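Local coordinates for DUF3298 domain-containing protein (Pseudomonas aeruginosa, PDB 4E72) that is of unknown function but belongs to the DUF3298 family and is probably an exported protein, made with a signal sequence, at residues E41-M55 with G117-V130. Numbering follows the deposited sequence.
Sequences EPQLDPIVERALLEM and GRGFINYDRRQHKV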
ATOM      1  N   GLU A  41       5.418   3.517  19.849  1.00 53.22           N
ATOM      2  CA  GLU A  41       6.336   2.780  18.968  1.00 51.39           C
ATOM      3  C   GLU A  41       7.090   3.787  18.046  1.00 53.77           C
ATOM      4  O   GLU A  41       6.802   3.847  16.855  1.00 51.55           O
ATOM      5  CB  GLU A  41       5.554   1.725  18.153  1.00 51.23           C
ATOM      6  CG  GLU A  41       6.395   0.592  17.592  1.00 58.34           C
ATOM      7  CD  GLU A  41       6.848  -0.489  18.559  1.00 74.98           C
ATOM      8  OE1 GLU A  41       6.258  -0.613  19.658  1.00 71.13           O
ATOM      9  OE2 GLU A  41       7.769  -1.251  18.189  1.00 62.48           O
ATOM     10  N   PRO A  42       8.063   4.579  18.573  1.00 52.43           N
ATOM     11  CA  PRO A  42       8.742   5.587  17.730  1.00 51.71           C
ATOM     12  C   PRO A  42       9.570   5.026  16.565  1.00 55.54           C
ATOM     13  O   PRO A  42       9.902   5.800  15.664  1.00 54.21           O
ATOM     14  CB  PRO A  42       9.643   6.329  18.714  1.00 54.96           C
ATOM     15  CG  PRO A  42       9.848   5.363  19.848  1.00 60.44           C
ATOM     16  CD  PRO A  42       8.553   4.635  19.970  1.00 55.50           C
ATOM     17  N   GLN A  43       9.875   3.701  16.552  1.00 51.98           N
ATOM     18  CA  GLN A  43      10.614   3.053  15.446  1.00 50.75           C
ATOM     19  C   GLN A  43       9.804   3.077  14.155  1.00 53.24           C
ATOM     20  O   GLN A  43      10.384   3.044  13.081  1.00 52.73           O
ATOM     21  CB  GLN A  43      10.971   1.589  15.768  1.00 52.32           C
ATOM     22  CG  GLN A  43      11.692   1.374  17.086  1.00 73.91           C
ATOM     23  CD  GLN A  43      10.860   0.496  17.967  1.00 94.28           C
ATOM     24  OE1 GLN A  43      11.031  -0.724  17.991  1.00 93.25           O
ATOM     25  NE2 GLN A  43       9.896   1.092  18.662  1.00 82.37           N
ATOM     26  N   LEU A  44       8.464   3.100  14.267  1.00 49.37           N
ATOM     27  CA  LEU A  44       7.556   3.109  13.120  1.00 47.31           C
ATOM     28  C   LEU A  44       7.560   4.439  12.366  1.00 50.64           C
ATOM     29  O   LEU A  44       7.336   4.434  11.153  1.00 49.98           O
ATOM     30  CB  LEU A  44       6.121   2.788  13.564  1.00 46.80           C
ATOM     31  CG  LEU A  44       5.576   1.396  13.228  1.00 49.77           C
ATOM     32  CD1 LEU A  44       4.188   1.208  13.820  1.00 50.08           C
ATOM     33  CD2 LEU A  44       5.516   1.164  11.722  1.00 45.62           C
ATOM     34  N   ASP A  45       7.771   5.569  13.073  1.00 47.49           N
ATOM     35  CA  ASP A  45       7.752   6.911  12.455  1.00 47.05           C
ATOM     36  C   ASP A  45       8.729   6.999  11.224  1.00 46.00           C
ATOM     37  O   ASP A  45       8.222   7.316  10.143  1.00 43.50           O
ATOM     38  CB  ASP A  45       8.038   8.032  13.494  1.00 50.88           C
ATOM     39  CG  ASP A  45       7.167   8.043  14.764  1.00 66.58           C
ATOM     40  OD1 ASP A  45       6.218   7.225  14.853  1.00 65.74           O
ATOM     41  OD2 ASP A  45       7.437   8.871  15.667  1.00 76.45           O
ATOM     42  N   PRO A  46      10.059   6.651  11.308  1.00 40.96           N
ATOM     43  CA  PRO A  46      10.919   6.755  10.107  1.00 39.00           C
ATOM     44  C   PRO A  46      10.647   5.678   9.052  1.00 39.88           C
ATOM     45  O   PRO A  46      11.028   5.854   7.888  1.00 37.74           O
ATOM     46  CB  PRO A  46      12.338   6.614  10.662  1.00 42.07           C
ATOM     47  CG  PRO A  46      12.191   5.907  11.943  1.00 48.17           C
ATOM     48  CD  PRO A  46      10.857   6.276  12.500  1.00 43.82           C
ATOM     49  N   ILE A  47      10.020   4.557   9.464  1.00 35.38           N
ATOM     50  CA  ILE A  47       9.650   3.433   8.594  1.00 33.89           C
ATOM     51  C   ILE A  47       8.503   3.890   7.660  1.00 35.24           C
ATOM     52  O   ILE A  47       8.495   3.580   6.459  1.00 33.66           O
ATOM     53  CB  ILE A  47       9.262   2.211   9.472  1.00 37.14           C
ATOM     54  CG1 ILE A  47      10.536   1.504  10.030  1.00 38.73           C
ATOM     55  CG2 ILE A  47       8.330   1.246   8.724  1.00 36.57           C
ATOM     56  CD1 ILE A  47      10.264   0.393  11.167  1.00 45.87           C
ATOM     57  N   VAL A  48       7.560   4.641   8.216  1.00 30.68           N
ATOM     58  CA  VAL A  48       6.440   5.179   7.456  1.00 30.51           C
ATOM     59  C   VAL A  48       6.965   6.269   6.512  1.00 35.19           C
ATOM     60  O   VAL A  48       6.653   6.238   5.321  1.00 35.07           O
ATOM     61  CB  VAL A  48       5.348   5.708   8.417  1.00 34.80           C
ATOM     62  CG1 VAL A  48       4.340   6.584   7.687  1.00 33.79           C
ATOM     63  CG2 VAL A  48       4.652   4.554   9.112  1.00 34.84           C
ATOM     64  N   GLU A  49       7.785   7.203   7.038  1.00 32.29           N
ATOM     65  CA  GLU A  49       8.358   8.302   6.241  1.00 32.22           C
ATOM     66  C   GLU A  49       9.115   7.757   5.019  1.00 34.84           C
ATOM     67  O   GLU A  49       8.861   8.226   3.916  1.00 33.97           O
ATOM     68  CB  GLU A  49       9.278   9.204   7.094  1.00 34.86           C
ATOM     69  CG  GLU A  49       9.780  10.415   6.309  1.00 45.91           C
ATOM     70  CD  GLU A  49      10.565  11.460   7.069  1.00 64.05           C
ATOM     71  OE1 GLU A  49      11.738  11.188   7.416  1.00 73.38           O
ATOM     72  OE2 GLU A  49      10.050  12.592   7.214  1.00 55.86           O
ATOM     73  N   ARG A  50      10.002   6.752   5.207  1.00 31.63           N
ATOM     74  CA  ARG A  50      10.789   6.151   4.125  1.00 31.51           C
ATOM     75  C   ARG A  50       9.876   5.457   3.101  1.00 36.03           C
ATOM     76  O   ARG A  50      10.085   5.631   1.895  1.00 36.96           O
ATOM     77  CB  ARG A  50      11.831   5.155   4.685  1.00 33.15           C
ATOM     78  CG  ARG A  50      12.422   4.199   3.640  1.00 48.76           C
ATOM     79  CD  ARG A  50      13.632   4.766   2.923  1.00 67.05           C
ATOM     80  NE  ARG A  50      14.868   4.165   3.425  1.00 86.02           N
ATOM     81  CZ  ARG A  50      15.483   3.129   2.863  1.00104.03           C
ATOM     82  NH1 ARG A  50      14.993   2.575   1.759  1.00 87.87           N
ATOM     83  NH2 ARG A  50      16.596   2.642   3.396  1.00 96.83           N
ATOM     84  N   ALA A  51       8.860   4.700   3.574  1.00 31.40           N
ATOM     85  CA  ALA A  51       7.928   3.981   2.699  1.00 31.00           C
ATOM     86  C   ALA A  51       7.145   4.965   1.817  1.00 35.33           C
ATOM     87  O   ALA A  51       6.888   4.654   0.651  1.00 34.17           O
ATOM     88  CB  ALA A  51       6.979   3.108   3.515  1.00 31.18           C
ATOM     89  N   LEU A  52       6.814   6.167   2.342  1.00 31.68           N
ATOM     90  CA  LEU A  52       6.138   7.184   1.528  1.00 30.70           C
ATOM     91  C   LEU A  52       7.100   7.822   0.540  1.00 34.62           C
ATOM     92  O   LEU A  52       6.723   8.048  -0.601  1.00 33.75           O
ATOM     93  CB  LEU A  52       5.514   8.270   2.388  1.00 30.75           C
ATOM     94  CG  LEU A  52       4.239   7.894   3.091  1.00 32.80           C
ATOM     95  CD1 LEU A  52       3.905   8.926   4.157  1.00 33.03           C
ATOM     96  CD2 LEU A  52       3.105   7.689   2.093  1.00 30.79           C
ATOM     97  N   LEU A  53       8.363   8.040   0.954  1.00 32.93           N
ATOM     98  CA  LEU A  53       9.388   8.622   0.082  1.00 33.05           C
ATOM     99  C   LEU A  53       9.701   7.711  -1.106  1.00 38.53           C
ATOM    100  O   LEU A  53       9.987   8.227  -2.190  1.00 37.36           O
ATOM    101  CB  LEU A  53      10.669   8.945   0.857  1.00 33.38           C
ATOM    102  CG  LEU A  53      10.612  10.187   1.741  1.00 37.22           C
ATOM    103  CD1 LEU A  53      11.812  10.236   2.677  1.00 37.23           C
ATOM    104  CD2 LEU A  53      10.500  11.470   0.903  1.00 39.04           C
ATOM    105  N   GLU A  54       9.611   6.372  -0.912  1.00 37.00           N
ATOM    106  CA  GLU A  54       9.825   5.347  -1.960  1.00 36.99           C
ATOM    107  C   GLU A  54       8.780   5.459  -3.068  1.00 40.72           C
ATOM    108  O   GLU A  54       9.076   5.175  -4.225  1.00 41.88           O
ATOM    109  CB  GLU A  54       9.766   3.926  -1.355  1.00 37.90           C
ATOM    110  CG  GLU A  54      10.994   3.518  -0.539  1.00 51.34           C
ATOM    111  CD  GLU A  54      12.315   3.300  -1.259  1.00 83.71           C
ATOM    112  OE1 GLU A  54      12.322   3.124  -2.501  1.00 84.72           O
ATOM    113  OE2 GLU A  54      13.358   3.312  -0.566  1.00 87.62           O
HETATM  114  N   MSE A  55       7.564   5.886  -2.716  1.00 36.73           N
HETATM  115  CA  MSE A  55       6.460   6.066  -3.665  1.00 36.65           C
HETATM  116  C   MSE A  55       6.628   7.317  -4.535  1.00 42.23           C
HETATM  117  O   MSE A  55       5.825   7.534  -5.440  1.00 42.65           O
HETATM  118  CB  MSE A  55       5.133   6.147  -2.920  1.00 38.81           C
HETATM  119  CG  MSE A  55       4.898   4.989  -1.978  1.00 46.12           C
HETATM  120 SE   MSE A  55       3.183   5.219  -1.157  0.75 55.18          SE
HETATM  121  CE  MSE A  55       2.131   4.376  -2.536  1.00 50.37           C
ATOM    122  N   GLY A 117      -0.397   5.404  -6.702  1.00 31.90           N
ATOM    123  CA  GLY A 117       0.415   4.363  -6.087  1.00 30.16           C
ATOM    124  C   GLY A 117      -0.250   3.858  -4.818  1.00 31.39           C
ATOM    125  O   GLY A 117      -0.959   4.606  -4.139  1.00 29.28           O
ATOM    126  N   ARG A 118      -0.032   2.584  -4.491  1.00 29.67           N
ATOM    127  CA  ARG A 118      -0.549   1.940  -3.263  1.00 28.94           C
ATOM    128  C   ARG A 118       0.535   1.087  -2.707  1.00 31.46           C
ATOM    129  O   ARG A 118       1.410   0.681  -3.453  1.00 31.04           O
ATOM    130  CB  ARG A 118      -1.834   1.099  -3.487  1.00 28.17           C
ATOM    131  CG  ARG A 118      -3.080   1.880  -3.846  1.00 33.54           C
ATOM    132  CD  ARG A 118      -3.659   2.710  -2.714  1.00 39.62           C
ATOM    133  NE  ARG A 118      -4.910   3.359  -3.117  1.00 42.86           N
ATOM    134  CZ  ARG A 118      -5.005   4.457  -3.869  1.00 60.81           C
ATOM    135  NH1 ARG A 118      -3.908   5.075  -4.305  1.00 38.83           N
ATOM    136  NH2 ARG A 118      -6.195   4.941  -4.201  1.00 60.51           N
ATOM    137  N   GLY A 119       0.482   0.832  -1.407  1.00 28.86           N
ATOM    138  CA  GLY A 119       1.456   0.003  -0.699  1.00 28.66           C
ATOM    139  C   GLY A 119       0.976  -0.405   0.682  1.00 30.60           C
ATOM    140  O   GLY A 119      -0.003   0.142   1.217  1.00 27.81           O
ATOM    141  N   PHE A 120       1.651  -1.390   1.257  1.00 27.47           N
ATOM    142  CA  PHE A 120       1.342  -1.840   2.619  1.00 26.61           C
ATOM    143  C   PHE A 120       2.602  -1.869   3.462  1.00 33.61           C
ATOM    144  O   PHE A 120       3.706  -2.062   2.941  1.00 32.72           O
ATOM    145  CB  PHE A 120       0.709  -3.247   2.630  1.00 26.35           C
ATOM    146  CG  PHE A 120      -0.688  -3.376   2.085  1.00 26.83           C
ATOM    147  CD1 PHE A 120      -1.736  -2.618   2.613  1.00 30.57           C
ATOM    148  CD2 PHE A 120      -0.988  -4.335   1.125  1.00 27.10           C
ATOM    149  CE1 PHE A 120      -3.043  -2.765   2.129  1.00 30.82           C
ATOM    150  CE2 PHE A 120      -2.298  -4.495   0.656  1.00 29.74           C
ATOM    151  CZ  PHE A 120      -3.314  -3.698   1.148  1.00 28.60           C
ATOM    152  N   ILE A 121       2.425  -1.692   4.761  1.00 31.68           N
ATOM    153  CA  ILE A 121       3.425  -1.936   5.794  1.00 31.60           C
ATOM    154  C   ILE A 121       2.762  -2.943   6.746  1.00 34.86           C
ATOM    155  O   ILE A 121       1.657  -2.695   7.228  1.00 34.12           O
ATOM    156  CB  ILE A 121       3.938  -0.678   6.540  1.00 35.03           C
ATOM    157  CG1 ILE A 121       4.505   0.398   5.582  1.00 36.26           C
ATOM    158  CG2 ILE A 121       4.953  -1.082   7.649  1.00 34.98           C
ATOM    159  CD1 ILE A 121       4.768   1.786   6.253  1.00 40.41           C
ATOM    160  N   ASN A 122       3.400  -4.082   6.973  1.00 32.00           N
ATOM    161  CA  ASN A 122       2.947  -5.084   7.944  1.00 32.01           C
ATOM    162  C   ASN A 122       3.949  -5.063   9.099  1.00 35.51           C
ATOM    163  O   ASN A 122       5.001  -5.666   9.011  1.00 36.18           O
ATOM    164  CB  ASN A 122       2.817  -6.477   7.323  1.00 29.43           C
ATOM    165  CG  ASN A 122       1.773  -6.560   6.265  1.00 40.91           C
ATOM    166  OD1 ASN A 122       0.616  -6.889   6.549  1.00 34.32           O
ATOM    167  ND2 ASN A 122       2.156  -6.237   5.022  1.00 27.39           N
ATOM    168  N   TYR A 123       3.669  -4.276  10.120  1.00 33.01           N
ATOM    169  CA  TYR A 123       4.571  -4.129  11.251  1.00 32.99           C
ATOM    170  C   TYR A 123       4.178  -5.032  12.421  1.00 36.45           C
ATOM    171  O   TYR A 123       3.093  -4.879  12.986  1.00 37.77           O
ATOM    172  CB  TYR A 123       4.609  -2.661  11.698  1.00 32.91           C
ATOM    173  CG  TYR A 123       5.681  -2.399  12.729  1.00 33.32           C
ATOM    174  CD1 TYR A 123       7.004  -2.185  12.348  1.00 35.39           C
ATOM    175  CD2 TYR A 123       5.372  -2.344  14.084  1.00 34.17           C
ATOM    176  CE1 TYR A 123       8.000  -1.957  13.294  1.00 37.75           C
ATOM    177  CE2 TYR A 123       6.365  -2.130  15.045  1.00 36.00           C
ATOM    178  CZ  TYR A 123       7.678  -1.939  14.642  1.00 43.35           C
ATOM    179  OH  TYR A 123       8.657  -1.677  15.563  1.00 47.91           O
ATOM    180  N   ASP A 124       5.070  -5.954  12.798  1.00 33.67           N
ATOM    181  CA  ASP A 124       4.869  -6.853  13.946  1.00 35.26           C
ATOM    182  C   ASP A 124       5.477  -6.224  15.206  1.00 40.64           C
ATOM    183  O   ASP A 124       6.681  -5.987  15.268  1.00 39.42           O
ATOM    184  CB  ASP A 124       5.477  -8.232  13.669  1.00 38.03           C
ATOM    185  CG  ASP A 124       5.253  -9.302  14.740  1.00 57.16           C
ATOM    186  OD1 ASP A 124       4.295  -9.161  15.553  1.00 60.18           O
ATOM    187  OD2 ASP A 124       5.986 -10.298  14.730  1.00 67.12           O
ATOM    188  N   ARG A 125       4.630  -5.907  16.181  1.00 39.70           N
ATOM    189  CA  ARG A 125       5.060  -5.275  17.432  1.00 41.69           C
ATOM    190  C   ARG A 125       5.745  -6.260  18.396  1.00 48.48           C
ATOM    191  O   ARG A 125       6.496  -5.825  19.274  1.00 49.33           O
ATOM    192  CB  ARG A 125       3.866  -4.622  18.145  1.00 39.96           C
ATOM    193  CG  ARG A 125       3.275  -3.435  17.412  1.00 37.75           C
ATOM    194  CD  ARG A 125       1.884  -3.165  17.921  1.00 38.81           C
ATOM    195  NE  ARG A 125       1.887  -2.829  19.344  1.00 41.41           N
ATOM    196  CZ  ARG A 125       0.828  -2.908  20.143  1.00 55.00           C
ATOM    197  NH1 ARG A 125      -0.342  -3.323  19.670  1.00 45.24           N
ATOM    198  NH2 ARG A 125       0.932  -2.586  21.420  1.00 42.17           N
ATOM    199  N   ARG A 126       5.465  -7.572  18.249  1.00 45.77           N
ATOM    200  CA  ARG A 126       6.041  -8.637  19.071  1.00 47.77           C
ATOM    201  C   ARG A 126       7.549  -8.742  18.762  1.00 54.33           C
ATOM    202  O   ARG A 126       8.346  -8.898  19.683  1.00 56.36           O
ATOM    203  CB  ARG A 126       5.301  -9.970  18.807  1.00 46.65           C
ATOM    204  CG  ARG A 126       5.601 -11.090  19.799  1.00 61.51           C
ATOM    205  CD  ARG A 126       5.015 -12.401  19.302  1.00 78.60           C
ATOM    206  NE  ARG A 126       5.327 -13.527  20.184  1.00 95.56           N
ATOM    207  CZ  ARG A 126       5.194 -14.809  19.845  1.00112.10           C
ATOM    208  NH1 ARG A 126       4.773 -15.144  18.629  1.00100.62           N
ATOM    209  NH2 ARG A 126       5.497 -15.766  20.714  1.00 94.55           N
ATOM    210  N   GLN A 127       7.922  -8.590  17.476  1.00 50.20           N
ATOM    211  CA  GLN A 127       9.296  -8.630  16.957  1.00 50.98           C
ATOM    212  C   GLN A 127       9.918  -7.231  16.690  1.00 53.83           C
ATOM    213  O   GLN A 127      11.136  -7.153  16.521  1.00 53.62           O
ATOM    214  CB  GLN A 127       9.335  -9.420  15.636  1.00 51.52           C
ATOM    215  CG  GLN A 127       9.126 -10.923  15.768  1.00 68.91           C
ATOM    216  CD  GLN A 127       9.124 -11.565  14.401  1.00 84.76           C
ATOM    217  OE1 GLN A 127      10.154 -12.045  13.917  1.00 82.66           O
ATOM    218  NE2 GLN A 127       7.984 -11.532  13.717  1.00 67.23           N
ATOM    219  N   HIS A 128       9.092  -6.151  16.608  1.00 49.55           N
ATOM    220  CA  HIS A 128       9.504  -4.767  16.274  1.00 48.27           C
ATOM    221  C   HIS A 128      10.144  -4.807  14.877  1.00 49.64           C
ATOM    222  O   HIS A 128      11.285  -4.398  14.670  1.00 49.68           O
ATOM    223  CB  HIS A 128      10.432  -4.139  17.340  1.00 50.50           C
ATOM    224  CG  HIS A 128       9.948  -4.321  18.744  1.00 55.41           C
ATOM    225  ND1 HIS A 128       8.949  -3.521  19.274  1.00 57.59           N
ATOM    226  CD2 HIS A 128      10.338  -5.216  19.680  1.00 58.22           C
ATOM    227  CE1 HIS A 128       8.774  -3.945  20.517  1.00 58.27           C
ATOM    228  NE2 HIS A 128       9.584  -4.965  20.806  1.00 59.21           N
ATOM    229  N   LYS A 129       9.384  -5.349  13.922  1.00 43.37           N
ATOM    230  CA  LYS A 129       9.835  -5.630  12.569  1.00 40.84           C
ATOM    231  C   LYS A 129       8.739  -5.430  11.524  1.00 40.37           C
ATOM    232  O   LYS A 129       7.595  -5.808  11.755  1.00 38.22           O
ATOM    233  CB  LYS A 129      10.252  -7.116  12.554  1.00 42.38           C
ATOM    234  CG  LYS A 129      10.993  -7.607  11.320  1.00 61.98           C
ATOM    235  CD  LYS A 129      11.288  -9.102  11.450  1.00 67.99           C
ATOM    236  CE  LYS A 129      12.086  -9.644  10.296  1.00 75.47           C
ATOM    237  NZ  LYS A 129      12.843 -10.863  10.692  1.00 86.99           N
ATOM    238  N   VAL A 130       9.133  -4.953  10.344  1.00 35.04           N
ATOM    239  CA  VAL A 130       8.298  -4.905   9.145  1.00 34.90           C
ATOM    240  C   VAL A 130       8.415  -6.298   8.528  1.00 40.41           C
ATOM    241  O   VAL A 130       9.531  -6.764   8.299  1.00 40.85           O
ATOM    242  CB  VAL A 130       8.731  -3.784   8.151  1.00 38.07           C
ATOM    243  CG1 VAL A 130       7.999  -3.916   6.811  1.00 36.66           C
ATOM    244  CG2 VAL A 130       8.484  -2.408   8.744  1.00 38.23           C
TER
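Leu-44 sits over one face of the Tyr-123 ring where helix 44-54 packs, nearly antiparallel, on strand 117-124 of a mixed beta sheet, an alpha-on-beta layer with axes 9.8 Å apart. Leu-44 CG lies above the ring centre in a CH-pi contact, 3.8 Å from the centroid, its two methyls spread above the CG side of the ring. Tyr-123 CG stands opposite the backbone N (chi1 -171°), which carries the hydroxyl to the turn before the helix, where Glu-41 OE2 accepts two bonds. Tyr-123 OH meets it on the anti side at 2.8 Å. His-128 ND1 takes the syn lone pair, also at 2.8 Å and nearly straight (169°), with imidazole and carboxylate almost coplanar. The two bonds to one oxygen would limit rotation of the carboxylate and would probably stabilise its negative charge. His-128 belongs to a G1 beta bulge, in which it and Lys-129 both face Asp-124. Farther along, Ile-47 bridges two strands: CD1 reaches Tyr-123 CE1, and CG2 meets Val-130 CG2 at 3.7 Å. Ile-121 extends its CD1 to the helix, touching Ala-51 CB at 3.8 Å and Val-48 CG2 at 4.0 Å. On another flank of the helix Val-48 and Leu-52 rest on Ala-89 of strand 84-95, so the helix lies over more than one strand. Near the C-terminal end of the helix, Gly-117 and Gly-119 of the strand present bare backbone to selenomethionine Met-55. Its chain is extended through chi2 and bends at chi3 (86°), bringing methyl CE down to the strand, 3.3 Å from Gly-117 C.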